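Local coordinates for Lmo2051 protein (Listeria monocytogenes, PDB 3I18), which probably hydrolyses proteins as a membrane-bound, ATP-dependent serine protease of the peptidase S16 family, represented here by its PDZ domain, at residues A[5-9]-A[38-44]; A[22-26]-A[59-63]; A[31-35]-A[47-51]; A[53-59]-A[70-76]. One frame throughout, in Å; residues are numbered along the deposited sequence.

Interaction 1 of 4, residues A[5-9]-A[38-44]; sequences TYDGV and FKSSQEF
The ring of Tyr6 lies along the turn that leads into helix 41-49 of the PDZ domain, while Val9, at the start of strand 9-14, reaches Phe38, in the loop before the helix, and Phe44, in its first turn. The tyrosine touches backbone more than side chain. At the ring edge and in its plane, CE2 stands 3.2 Å from Phe38 O; Lys39 O sits over one face, toward the rim, and the amide N of Gly8 covers the centre of the opposite face, so the ring is sandwiched between its own chain and the partner loop. Tyr6 OH ends 3.2 Å from Ser41 N, but the angle is too poor for a hydrogen bond. With CG anti to the backbone N (chi1 178°), the ring is carried over to the 38-41 backbone. Deeper in, Val9 and Phe38 cross at about a right angle, with CG1 of the valine 3.8 Å from Phe38 CZ. The same methyl makes a CH-pi contact with Phe44, 4.0 Å from the ring centroid and only 9° off its normal. Phe44 CD2 in turn rests over a face of Phe38, linking the two phenylalanines. Ile30 and Ile85, from strands 29-33 and 83-89, add to the apolar packing round Phe44. Side-chain bonds brace the turn at the helix start. Ser40 is the N-cap, its OG accepting from Glu43 N at 3.0 Å, and Ser41 OG is hydrogen-bonded to Asp91. Glu43 reaches back in return: its OE2 accepts from Lys39 N at 2.9 Å, from above the carboxylate plane.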
loop_
_atom_site.group_PDB
_atom_site.type_symbol
_atom_site.label_atom_id
_atom_site.label_comp_id
_atom_site.label_asym_id
_atom_site.label_seq_id
_atom_site.Cartn_x
_atom_site.Cartn_y
_atom_site.Cartn_z
ATOM N N THR A 5 11.744 -5.712 15.172
ATOM C CA THR A 5 10.616 -4.840 14.875
ATOM C C THR A 5 10.378 -4.659 13.379
ATOM O O THR A 5 11.313 -4.459 12.604
ATOM C CB THR A 5 10.797 -3.451 15.537
ATOM O OG1 THR A 5 9.671 -2.620 15.228
ATOM C CG2 THR A 5 12.068 -2.787 15.050
ATOM N N TYR A 6 9.114 -4.756 12.987
ATOM C CA TYR A 6 8.702 -4.593 11.595
ATOM C C TYR A 6 7.969 -3.254 11.525
ATOM O O TYR A 6 6.928 -3.089 12.151
ATOM C CB TYR A 6 7.756 -5.728 11.200
ATOM C CG TYR A 6 7.225 -5.629 9.791
ATOM C CD1 TYR A 6 8.086 -5.704 8.694
ATOM C CD2 TYR A 6 5.859 -5.467 9.550
ATOM C CE1 TYR A 6 7.601 -5.623 7.389
ATOM C CE2 TYR A 6 5.362 -5.384 8.251
ATOM C CZ TYR A 6 6.236 -5.464 7.179
ATOM O OH TYR A 6 5.749 -5.396 5.894
ATOM N N ASP A 7 8.510 -2.302 10.771
ATOM C CA ASP A 7 7.900 -0.982 10.670
ATOM C C ASP A 7 6.756 -0.897 9.663
ATOM O O ASP A 7 5.854 -0.075 9.817
ATOM C CB ASP A 7 8.962 0.060 10.311
ATOM C CG ASP A 7 10.144 0.041 11.261
ATOM O OD1 ASP A 7 9.922 0.088 12.491
ATOM O OD2 ASP A 7 11.292 -0.014 10.772
ATOM N N GLY A 8 6.794 -1.745 8.640
ATOM C CA GLY A 8 5.755 -1.726 7.624
ATOM C C GLY A 8 6.328 -1.974 6.241
ATOM O O GLY A 8 7.338 -2.666 6.093
ATOM N N VAL A 9 5.690 -1.411 5.220
ATOM C CA VAL A 9 6.155 -1.589 3.849
ATOM C C VAL A 9 6.607 -0.263 3.225
ATOM O O VAL A 9 5.923 0.751 3.343
ATOM C CB VAL A 9 5.042 -2.228 2.972
ATOM C CG1 VAL A 9 3.819 -1.321 2.920
ATOM C CG2 VAL A 9 5.566 -2.486 1.574
ATOM N N PHE A 38 0.189 -4.584 9.873
ATOM C CA PHE A 38 0.435 -5.902 9.306
ATOM C C PHE A 38 1.848 -6.309 9.698
ATOM O O PHE A 38 2.676 -5.456 10.015
ATOM C CB PHE A 38 0.303 -5.842 7.780
ATOM C CG PHE A 38 0.869 -4.590 7.175
ATOM C CD1 PHE A 38 0.136 -3.405 7.192
ATOM C CD2 PHE A 38 2.157 -4.573 6.643
ATOM C CE1 PHE A 38 0.666 -2.233 6.681
ATOM C CE2 PHE A 38 2.692 -3.397 6.130
ATOM C CZ PHE A 38 1.948 -2.219 6.156
ATOM N N LYS A 39 2.138 -7.603 9.677
ATOM C CA LYS A 39 3.468 -8.044 10.068
ATOM C C LYS A 39 4.370 -8.489 8.928
ATOM O O LYS A 39 5.437 -9.054 9.163
ATOM C CB LYS A 39 3.361 -9.153 11.116
ATOM C CG LYS A 39 2.869 -8.653 12.469
ATOM C CD LYS A 39 2.723 -9.784 13.461
ATOM C CE LYS A 39 2.189 -9.281 14.788
ATOM N NZ LYS A 39 0.861 -8.622 14.632
ATOM N N SER A 40 3.955 -8.224 7.695
ATOM C CA SER A 40 4.763 -8.606 6.541
ATOM C C SER A 40 4.148 -8.085 5.258
ATOM O O SER A 40 2.960 -7.772 5.211
ATOM C CB SER A 40 4.875 -10.124 6.449
ATOM O OG SER A 40 3.653 -10.692 6.009
ATOM N N SER A 41 4.961 -8.006 4.211
ATOM C CA SER A 41 4.470 -7.531 2.924
ATOM C C SER A 41 3.419 -8.518 2.419
ATOM O O SER A 41 2.436 -8.128 1.787
ATOM C CB SER A 41 5.619 -7.425 1.919
ATOM O OG SER A 41 6.217 -8.690 1.698
ATOM N N GLN A 42 3.621 -9.800 2.712
ATOM C CA GLN A 42 2.680 -10.826 2.290
ATOM C C GLN A 42 1.303 -10.621 2.899
ATOM O O GLN A 42 0.289 -10.734 2.206
ATOM C CB GLN A 42 3.208 -12.218 2.651
ATOM C CG GLN A 42 4.466 -12.585 1.888
ATOM C CD GLN A 42 4.240 -12.598 0.386
ATOM O OE1 GLN A 42 5.185 -12.474 -0.399
ATOM N NE2 GLN A 42 2.983 -12.759 -0.023
ATOM N N GLU A 43 1.259 -10.319 4.195
ATOM C CA GLU A 43 -0.025 -10.100 4.854
ATOM C C GLU A 43 -0.687 -8.853 4.277
ATOM O O GLU A 43 -1.902 -8.817 4.073
ATOM C CB GLU A 43 0.142 -9.918 6.368
ATOM C CG GLU A 43 -1.212 -9.726 7.046
ATOM C CD GLU A 43 -1.143 -9.329 8.505
ATOM O OE1 GLU A 43 -2.190 -8.870 9.020
ATOM O OE2 GLU A 43 -0.070 -9.474 9.139
ATOM N N PHE A 44 0.123 -7.831 4.033
ATOM C CA PHE A 44 -0.360 -6.573 3.471
ATOM C C PHE A 44 -0.990 -6.836 2.105
ATOM O O PHE A 44 -2.108 -6.395 1.824
ATOM C CB PHE A 44 0.813 -5.593 3.366
ATOM C CG PHE A 44 0.483 -4.293 2.684
ATOM C CD1 PHE A 44 0.870 -4.068 1.370
ATOM C CD2 PHE A 44 -0.137 -3.263 3.387
ATOM C CE1 PHE A 44 0.649 -2.831 0.765
ATOM C CE2 PHE A 44 -0.364 -2.023 2.793
ATOM C CZ PHE A 44 0.032 -1.803 1.486
#

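Interaction 2 of 4, residues A[22-26]-A[59-63]; sequences DVLHA and INYKH
Leu24 sets its CD2 methyl over the face of the Tyr61 ring, joining the loop before strand 29-33 to strand 56-63 in the PDZ sheet. CD2 lies over the ring centre, 3.8 Å from the centroid and 13° off the normal, a CH-pi contact. Val23 meets the far end of the same ring obliquely: its CG1 is 3.4 Å from Tyr61 OH and 3.7 Å from CE1. Neighbouring loop residues therefore divide the tyrosine, the leucine taking the face and the valine the hydroxyl end. Tyr61 CG sits between its backbone N and carbonyl carbon (chi1 63°), which carries the ring across to the loop, and Ile59 O lies at the ring edge, in plane. Leu24 CD2 also approaches Ile59 CG2 at 4.4 Å, extending the apolar patch toward the interior.

Nearer the surface, the imidazoles of His25 and His63 form a looser pair. Their planes are 28° apart, but the rings are slid past one another and barely overlap, with centroids 5.0 Å apart. Neither charge is known; if both were protonated, the proximity would probably be unfavourable. Asp28 ties the two residues together, one carboxylate oxygen hydrogen-bonded to His25 N and the other to His63 ND1, which would help to fix the rotation of the His63 ring. With ND1 so engaged, His63 turns CE1 toward its partner, 3.8 Å from His25 ND1.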
loop_
_atom_site.group_PDB
_atom_site.type_symbol
_atom_site.label_atom_id
_atom_site.label_comp_id
_atom_site.label_asym_id
_atom_site.label_seq_id
_atom_site.Cartn_x
_atom_site.Cartn_y
_atom_site.Cartn_z
ATOM N N ASP A 22 -2.067 10.444 -6.098
ATOM C CA ASP A 22 -2.500 11.707 -5.523
ATOM C C ASP A 22 -2.312 11.716 -4.003
ATOM O O ASP A 22 -2.681 12.680 -3.334
ATOM C CB ASP A 22 -3.970 11.949 -5.889
ATOM C CG ASP A 22 -4.214 13.340 -6.449
ATOM O OD1 ASP A 22 -3.349 13.851 -7.192
ATOM O OD2 ASP A 22 -5.283 13.914 -6.161
ATOM N N VAL A 23 -1.720 10.648 -3.469
ATOM C CA VAL A 23 -1.485 10.522 -2.027
ATOM C C VAL A 23 -0.061 10.086 -1.662
ATOM O O VAL A 23 0.644 10.781 -0.929
ATOM C CB VAL A 23 -2.448 9.485 -1.386
ATOM C CG1 VAL A 23 -2.110 9.298 0.085
ATOM C CG2 VAL A 23 -3.886 9.924 -1.551
ATOM N N LEU A 24 0.351 8.926 -2.169
ATOM C CA LEU A 24 1.667 8.369 -1.861
ATOM C C LEU A 24 2.790 8.816 -2.788
ATOM O O LEU A 24 2.552 9.293 -3.899
ATOM C CB LEU A 24 1.588 6.834 -1.876
ATOM C CG LEU A 24 0.586 6.170 -0.925
ATOM C CD1 LEU A 24 0.497 4.689 -1.222
ATOM C CD2 LEU A 24 1.012 6.417 0.519
ATOM N N HIS A 25 4.019 8.660 -2.308
ATOM C CA HIS A 25 5.208 8.999 -3.078
ATOM C C HIS A 25 6.261 7.937 -2.811
ATOM O O HIS A 25 6.219 7.248 -1.788
ATOM C CB HIS A 25 5.754 10.377 -2.681
ATOM C CG HIS A 25 4.945 11.527 -3.196
ATOM N ND1 HIS A 25 3.913 12.096 -2.482
ATOM C CD2 HIS A 25 5.019 12.215 -4.362
ATOM C CE1 HIS A 25 3.386 13.084 -3.185
ATOM N NE2 HIS A 25 4.038 13.176 -4.329
ATOM N N ALA A 26 7.202 7.793 -3.736
ATOM C CA ALA A 26 8.264 6.812 -3.579
ATOM C C ALA A 26 9.045 7.145 -2.316
ATOM O O ALA A 26 9.406 8.301 -2.088
ATOM C CB ALA A 26 9.177 6.841 -4.794
ATOM N N ILE A 59 -5.113 4.399 4.558
ATOM C CA ILE A 59 -3.674 4.195 4.639
ATOM C C ILE A 59 -2.979 5.165 5.586
ATOM O O ILE A 59 -3.142 6.381 5.461
ATOM C CB ILE A 59 -3.014 4.334 3.232
ATOM C CG1 ILE A 59 -3.586 3.297 2.260
ATOM C CG2 ILE A 59 -1.508 4.143 3.338
ATOM C CD1 ILE A 59 -3.225 1.861 2.594
ATOM N N ASN A 60 -2.233 4.628 6.553
ATOM C CA ASN A 60 -1.461 5.465 7.469
ATOM C C ASN A 60 -0.022 5.314 6.977
ATOM O O ASN A 60 0.479 4.195 6.843
ATOM C CB ASN A 60 -1.553 4.980 8.930
ATOM C CG ASN A 60 -2.903 5.268 9.571
ATOM O OD1 ASN A 60 -3.837 4.482 9.457
ATOM N ND2 ASN A 60 -3.007 6.409 10.248
ATOM N N TYR A 61 0.632 6.429 6.690
ATOM C CA TYR A 61 1.997 6.385 6.173
ATOM C C TYR A 61 2.786 7.606 6.609
ATOM O O TYR A 61 2.215 8.616 7.003
ATOM C CB TYR A 61 1.973 6.342 4.640
ATOM C CG TYR A 61 1.366 7.579 4.002
ATOM C CD1 TYR A 61 -0.016 7.757 3.949
ATOM C CD2 TYR A 61 2.176 8.589 3.490
ATOM C CE1 TYR A 61 -0.574 8.915 3.402
ATOM C CE2 TYR A 61 1.628 9.747 2.946
ATOM C CZ TYR A 61 0.257 9.903 2.906
ATOM O OH TYR A 61 -0.288 11.048 2.371
ATOM N N LYS A 62 4.107 7.509 6.528
ATOM C CA LYS A 62 4.964 8.623 6.890
ATOM C C LYS A 62 5.569 9.172 5.612
ATOM O O LYS A 62 6.104 8.418 4.799
ATOM C CB LYS A 62 6.070 8.162 7.846
ATOM C CG LYS A 62 6.886 7.008 7.309
ATOM C CD LYS A 62 7.921 6.517 8.308
ATOM C CE LYS A 62 9.022 7.536 8.534
ATOM N NZ LYS A 62 10.123 6.959 9.369
ATOM N N HIS A 63 5.450 10.483 5.427
ATOM C CA HIS A 63 5.997 11.158 4.255
ATOM C C HIS A 63 7.048 12.141 4.748
ATOM O O HIS A 63 6.720 13.149 5.372
ATOM C CB HIS A 63 4.899 11.912 3.495
ATOM C CG HIS A 63 5.385 12.585 2.246
ATOM N ND1 HIS A 63 6.075 11.912 1.263
ATOM C CD2 HIS A 63 5.288 13.869 1.829
ATOM C CE1 HIS A 63 6.385 12.753 0.291
ATOM N NE2 HIS A 63 5.919 13.945 0.610
#

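Interaction 3 of 4, residues A[31-35]-A[47-51]; sequences TEIDG and YIHSK
Strand 29-33 of the PDZ sheet meets the C-terminal turn of helix 41-49 through a buried isoleucine pair and, beside it, a tyrosine-carboxylate hydrogen bond. Tyr47 OH donates to the anti lone pair of Asp34 OD1, the one away from OD2, at a short 2.5 Å. The carboxylate oxygen arrives at the edge of the phenol ring, in its plane, while the two flat groups stand nearly perpendicular, 85° apart. Both carboxylate oxygens are engaged, OD2 accepting from the backbone N of Lys58 on strand 56-63. A chi1 of -178° swings the Tyr47 ring out from the helix toward the strand. Lys51 curls back along the helix end, and its NZ makes a weak 3.1 Å bond to Tyr47 OH; it stays 4.4 Å from Asp34 OD1, beyond a salt bridge, although its charge may still make the phenol a better donor.

Inside this polar pairing, Ile33 CD1 rests against both helix residues, 3.8 Å from Ile48 CG1 and 4.0 Å from Tyr47 CD1. Ile33 and Ile48 cross at about a right angle. At the helix end, Tyr47 O receives both Ser50 N and Ser50 OG, the latter in the carbonyl plane on a lone pair. A helix packed by apolar side chains against the curved antiparallel sheet is characteristic of the PDZ fold.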
loop_
_atom_site.group_PDB
_atom_site.type_symbol
_atom_site.label_atom_id
_atom_site.label_comp_id
_atom_site.label_asym_id
_atom_site.label_seq_id
_atom_site.Cartn_x
_atom_site.Cartn_y
_atom_site.Cartn_z
ATOM N N THR A 31 2.405 2.102 7.343
ATOM C CA THR A 31 2.387 1.416 8.629
ATOM C C THR A 31 1.104 0.675 8.970
ATOM O O THR A 31 1.133 -0.294 9.723
ATOM C CB THR A 31 2.696 2.410 9.769
ATOM O OG1 THR A 31 1.741 3.480 9.748
ATOM C CG2 THR A 31 4.088 2.991 9.595
ATOM N N GLU A 32 -0.019 1.121 8.420
ATOM C CA GLU A 32 -1.296 0.473 8.685
ATOM C C GLU A 32 -2.227 0.621 7.494
ATOM O O GLU A 32 -2.153 1.595 6.743
ATOM C CB GLU A 32 -1.966 1.066 9.933
ATOM C CG GLU A 32 -1.233 0.786 11.240
ATOM C CD GLU A 32 -2.065 1.105 12.474
ATOM O OE1 GLU A 32 -1.596 0.809 13.595
ATOM O OE2 GLU A 32 -3.180 1.647 12.336
ATOM N N ILE A 33 -3.080 -0.375 7.314
ATOM C CA ILE A 33 -4.063 -0.365 6.246
ATOM C C ILE A 33 -5.380 -0.787 6.903
ATOM O O ILE A 33 -5.456 -1.815 7.582
ATOM C CB ILE A 33 -3.649 -1.320 5.091
ATOM C CG1 ILE A 33 -4.681 -1.254 3.965
ATOM C CG2 ILE A 33 -3.485 -2.749 5.603
ATOM C CD1 ILE A 33 -4.207 -1.901 2.670
ATOM N N ASP A 34 -6.401 0.044 6.721
ATOM C CA ASP A 34 -7.722 -0.170 7.294
ATOM C C ASP A 34 -7.710 -0.273 8.824
ATOM O O ASP A 34 -8.408 -1.096 9.424
ATOM C CB ASP A 34 -8.400 -1.384 6.642
ATOM C CG ASP A 34 -9.031 -1.037 5.298
ATOM O OD1 ASP A 34 -9.529 -1.947 4.599
ATOM O OD2 ASP A 34 -9.046 0.157 4.932
ATOM N N GLY A 35 -6.903 0.592 9.436
ATOM C CA GLY A 35 -6.795 0.670 10.887
ATOM C C GLY A 35 -5.993 -0.408 11.591
ATOM O O GLY A 35 -5.989 -0.481 12.825
ATOM N N TYR A 47 -4.217 -8.979 2.254
ATOM C CA TYR A 47 -5.348 -8.176 2.681
ATOM C C TYR A 47 -5.961 -7.403 1.525
ATOM O O TYR A 47 -7.182 -7.417 1.343
ATOM C CB TYR A 47 -4.930 -7.215 3.795
ATOM C CG TYR A 47 -6.089 -6.403 4.304
ATOM C CD1 TYR A 47 -6.350 -5.128 3.797
ATOM C CD2 TYR A 47 -6.973 -6.938 5.242
ATOM C CE1 TYR A 47 -7.468 -4.413 4.209
ATOM C CE2 TYR A 47 -8.093 -6.231 5.661
ATOM C CZ TYR A 47 -8.335 -4.972 5.139
ATOM O OH TYR A 47 -9.461 -4.282 5.522
ATOM N N ILE A 48 -5.116 -6.744 0.737
ATOM C CA ILE A 48 -5.590 -5.970 -0.406
ATOM C C ILE A 48 -6.350 -6.894 -1.354
ATOM O O ILE A 48 -7.441 -6.558 -1.816
ATOM C CB ILE A 48 -4.404 -5.302 -1.153
ATOM C CG1 ILE A 48 -3.740 -4.253 -0.244
ATOM C CG2 ILE A 48 -4.900 -4.659 -2.432
ATOM C CD1 ILE A 48 -2.402 -3.752 -0.747
ATOM N N HIS A 49 -5.783 -8.072 -1.619
ATOM C CA HIS A 49 -6.418 -9.038 -2.517
ATOM C C HIS A 49 -7.757 -9.556 -1.999
ATOM O O HIS A 49 -8.540 -10.116 -2.765
ATOM C CB HIS A 49 -5.496 -10.232 -2.777
ATOM C CG HIS A 49 -4.297 -9.909 -3.613
ATOM N ND1 HIS A 49 -3.476 -10.882 -4.138
ATOM C CD2 HIS A 49 -3.779 -8.723 -4.017
ATOM C CE1 HIS A 49 -2.506 -10.314 -4.831
ATOM N NE2 HIS A 49 -2.667 -9.004 -4.774
ATOM N N SER A 50 -8.020 -9.386 -0.706
ATOM C CA SER A 50 -9.280 -9.845 -0.137
ATOM C C SER A 50 -10.359 -8.801 -0.382
ATOM O O SER A 50 -11.532 -9.005 -0.058
ATOM C CB SER A 50 -9.135 -10.112 1.371
ATOM O OG SER A 50 -9.049 -8.915 2.134
ATOM N N LYS A 51 -9.962 -7.672 -0.956
ATOM C CA LYS A 51 -10.909 -6.605 -1.241
ATOM C C LYS A 51 -11.326 -6.639 -2.707
ATOM O O LYS A 51 -10.984 -7.573 -3.437
ATOM C CB LYS A 51 -10.283 -5.254 -0.885
ATOM C CG LYS A 51 -9.854 -5.180 0.566
ATOM C CD LYS A 51 -11.022 -5.518 1.492
ATOM C CE LYS A 51 -10.559 -5.703 2.930
ATOM N NZ LYS A 51 -11.696 -5.725 3.907
#

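Interaction 4 of 4, residues A[53-59]-A[70-76]; sequences VGDTVKI and ADIKLTA
Val57 and Leu74 pack their branches at about a right angle on the inner face of the beta hairpin formed by strands 56-63 and 66-76 of the PDZ sheet. Val57 CG2 lies 4.0 Å from Leu74 CD2, and farther along Ile59 CG1 is 3.9 Å from Ile72 CD1. Ile59 places CG1 anti to its carbonyl carbon (chi1 -60°), sending that branch along the face toward Ile72. Ile85 of strand 83-89 touches Ile59, Ile72 and Leu74, and Ile33 touches Val57 and Ile59.

The backbones are stitched antiparallel. Val57 with Ile72 and Ile59 with Ala70 are the hydrogen-bonded pairs, each joined by two N-H to O bonds, such as Ile59 N to Ala70 O at 2.8 Å. Leu74 N to Asp55 O (2.8 Å) continues the series toward the strand start, where Gly54 N meets Leu74 O from above the carbonyl plane.

Burial separates the two faces: Val57, Ile59, Ile72 and Leu74 are buried, whereas Thr56, Asp71 and Lys73 are exposed. Thr56 with Lys73 and Lys58 with Asp71 are non-hydrogen-bonded pairs whose side chains turn to this outer side of the sheet. Thr56 CG2 lies 3.6 Å from Asp71 CB, and the aliphatic part of Lys73 passes Gly54 O. Lys58 and Asp71 do not join their charges; the lysine chain bends at chi3 and leads away, leaving Lys58 NZ 6.8 Å from Asp71 OD1.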
loop_
_atom_site.group_PDB
_atom_site.type_symbol
_atom_site.label_atom_id
_atom_site.label_comp_id
_atom_site.label_asym_id
_atom_site.label_seq_id
_atom_site.Cartn_x
_atom_site.Cartn_y
_atom_site.Cartn_z
ATOM N N VAL A 53 -11.937 -4.285 -6.475
ATOM C CA VAL A 53 -11.572 -3.093 -7.224
ATOM C C VAL A 53 -12.678 -2.095 -6.898
ATOM O O VAL A 53 -13.847 -2.469 -6.846
ATOM C CB VAL A 53 -11.563 -3.373 -8.749
ATOM C CG1 VAL A 53 -11.364 -2.074 -9.527
ATOM C CG2 VAL A 53 -10.457 -4.363 -9.085
ATOM N N GLY A 54 -12.320 -0.841 -6.645
ATOM C CA GLY A 54 -13.337 0.146 -6.326
ATOM C C GLY A 54 -13.503 0.377 -4.838
ATOM O O GLY A 54 -14.085 1.382 -4.423
ATOM N N ASP A 55 -13.014 -0.558 -4.029
ATOM C CA ASP A 55 -13.097 -0.419 -2.574
ATOM C C ASP A 55 -12.153 0.688 -2.147
ATOM O O ASP A 55 -11.270 1.089 -2.899
ATOM C CB ASP A 55 -12.686 -1.713 -1.866
ATOM C CG ASP A 55 -13.785 -2.756 -1.853
ATOM O OD1 ASP A 55 -14.909 -2.462 -2.321
ATOM O OD2 ASP A 55 -13.523 -3.876 -1.368
ATOM N N THR A 56 -12.342 1.167 -0.927
ATOM C CA THR A 56 -11.520 2.229 -0.383
ATOM C C THR A 56 -10.740 1.694 0.811
ATOM O O THR A 56 -11.308 1.026 1.677
ATOM C CB THR A 56 -12.396 3.404 0.094
ATOM O OG1 THR A 56 -13.092 3.965 -1.026
ATOM C CG2 THR A 56 -11.544 4.468 0.756
ATOM N N VAL A 57 -9.437 1.954 0.849
ATOM C CA VAL A 57 -8.626 1.511 1.983
ATOM C C VAL A 57 -8.049 2.725 2.693
ATOM O O VAL A 57 -7.673 3.706 2.051
ATOM C CB VAL A 57 -7.446 0.586 1.550
ATOM C CG1 VAL A 57 -7.981 -0.737 1.014
ATOM C CG2 VAL A 57 -6.584 1.271 0.511
ATOM N N LYS A 58 -7.992 2.667 4.019
ATOM C CA LYS A 58 -7.436 3.764 4.803
ATOM C C LYS A 58 -5.962 3.463 4.969
ATOM O O LYS A 58 -5.600 2.394 5.460
ATOM C CB LYS A 58 -8.101 3.853 6.184
ATOM C CG LYS A 58 -7.528 4.970 7.060
ATOM C CD LYS A 58 -8.387 5.250 8.290
ATOM C CE LYS A 58 -8.467 4.041 9.209
ATOM N NZ LYS A 58 -9.282 4.314 10.437
ATOM N N ILE A 59 -5.113 4.399 4.558
ATOM C CA ILE A 59 -3.674 4.195 4.639
ATOM C C ILE A 59 -2.979 5.165 5.586
ATOM O O ILE A 59 -3.142 6.381 5.461
ATOM C CB ILE A 59 -3.014 4.334 3.232
ATOM C CG1 ILE A 59 -3.586 3.297 2.260
ATOM C CG2 ILE A 59 -1.508 4.143 3.338
ATOM C CD1 ILE A 59 -3.225 1.861 2.594
ATOM N N ALA A 70 -4.712 8.853 4.783
ATOM C CA ALA A 70 -5.583 9.187 3.671
ATOM C C ALA A 70 -6.227 7.938 3.112
ATOM O O ALA A 70 -5.748 6.823 3.325
ATOM C CB ALA A 70 -4.784 9.897 2.587
ATOM N N ASP A 71 -7.327 8.134 2.400
ATOM C CA ASP A 71 -8.041 7.033 1.783
ATOM C C ASP A 71 -7.580 6.903 0.345
ATOM O O ASP A 71 -7.310 7.904 -0.327
ATOM C CB ASP A 71 -9.550 7.284 1.794
ATOM C CG ASP A 71 -10.157 7.136 3.162
ATOM O OD1 ASP A 71 -9.798 6.175 3.876
ATOM O OD2 ASP A 71 -11.015 7.977 3.520
ATOM N N ILE A 72 -7.490 5.666 -0.126
ATOM C CA ILE A 72 -7.075 5.420 -1.497
ATOM C C ILE A 72 -8.026 4.396 -2.087
ATOM O O ILE A 72 -8.324 3.387 -1.461
ATOM C CB ILE A 72 -5.627 4.896 -1.553
ATOM C CG1 ILE A 72 -4.694 5.916 -0.893
ATOM C CG2 ILE A 72 -5.201 4.679 -3.002
ATOM C CD1 ILE A 72 -3.224 5.511 -0.923
ATOM N N LYS A 73 -8.533 4.683 -3.280
ATOM C CA LYS A 73 -9.444 3.766 -3.943
ATOM C C LYS A 73 -8.610 2.718 -4.661
ATOM O O LYS A 73 -7.603 3.041 -5.301
ATOM C CB LYS A 73 -10.336 4.521 -4.935
ATOM C CG LYS A 73 -11.353 3.655 -5.672
ATOM C CD LYS A 73 -12.541 4.485 -6.152
ATOM C CE LYS A 73 -13.356 5.000 -4.970
ATOM N NZ LYS A 73 -14.599 5.714 -5.387
ATOM N N LEU A 74 -9.022 1.462 -4.545
ATOM C CA LEU A 74 -8.302 0.367 -5.185
ATOM C C LEU A 74 -8.661 0.318 -6.657
ATOM O O LEU A 74 -9.797 0.594 -7.039
ATOM C CB LEU A 74 -8.668 -0.961 -4.526
ATOM C CG LEU A 74 -8.270 -1.102 -3.052
ATOM C CD1 LEU A 74 -8.611 -2.496 -2.579
ATOM C CD2 LEU A 74 -6.771 -0.846 -2.906
ATOM N N THR A 75 -7.680 -0.026 -7.481
ATOM C CA THR A 75 -7.890 -0.120 -8.918
ATOM C C THR A 75 -7.461 -1.523 -9.327
ATOM O O THR A 75 -7.058 -2.314 -8.480
ATOM C CB THR A 75 -7.053 0.950 -9.667
ATOM O OG1 THR A 75 -7.412 0.958 -11.056
ATOM C CG2 THR A 75 -5.566 0.672 -9.514
ATOM N N ALA A 76 -7.573 -1.853 -10.607
ATOM C CA ALA A 76 -7.163 -3.174 -11.066
ATOM C C ALA A 76 -5.667 -3.103 -11.363
ATOM O O ALA A 76 -5.229 -2.195 -12.072
ATOM C CB ALA A 76 -7.936 -3.546 -12.334
#

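In the fold
The four contacts surround the core of one PDZ domain. Interactions 1 and 3 both use helix 41-49, at its start and its end, with centres 11 Å apart; Phe44 and Ile33 join them. Interactions 2 and 4 share Ile59 and strand 56-63, their centres 13 Å apart, while interaction 3 uses strand 29-33, the neighbour of 56-63 in the sheet. Interactions 1 and 4, about 18 Å apart between centres, lie on opposite sides of the chain's centre. Along the sequence, interaction 3 is nested within the loop closed by interaction 2, whereas interactions 1 and 2 alternate. Helix, loops and antiparallel sheet are thus interlocked through successive strands into one compact unit.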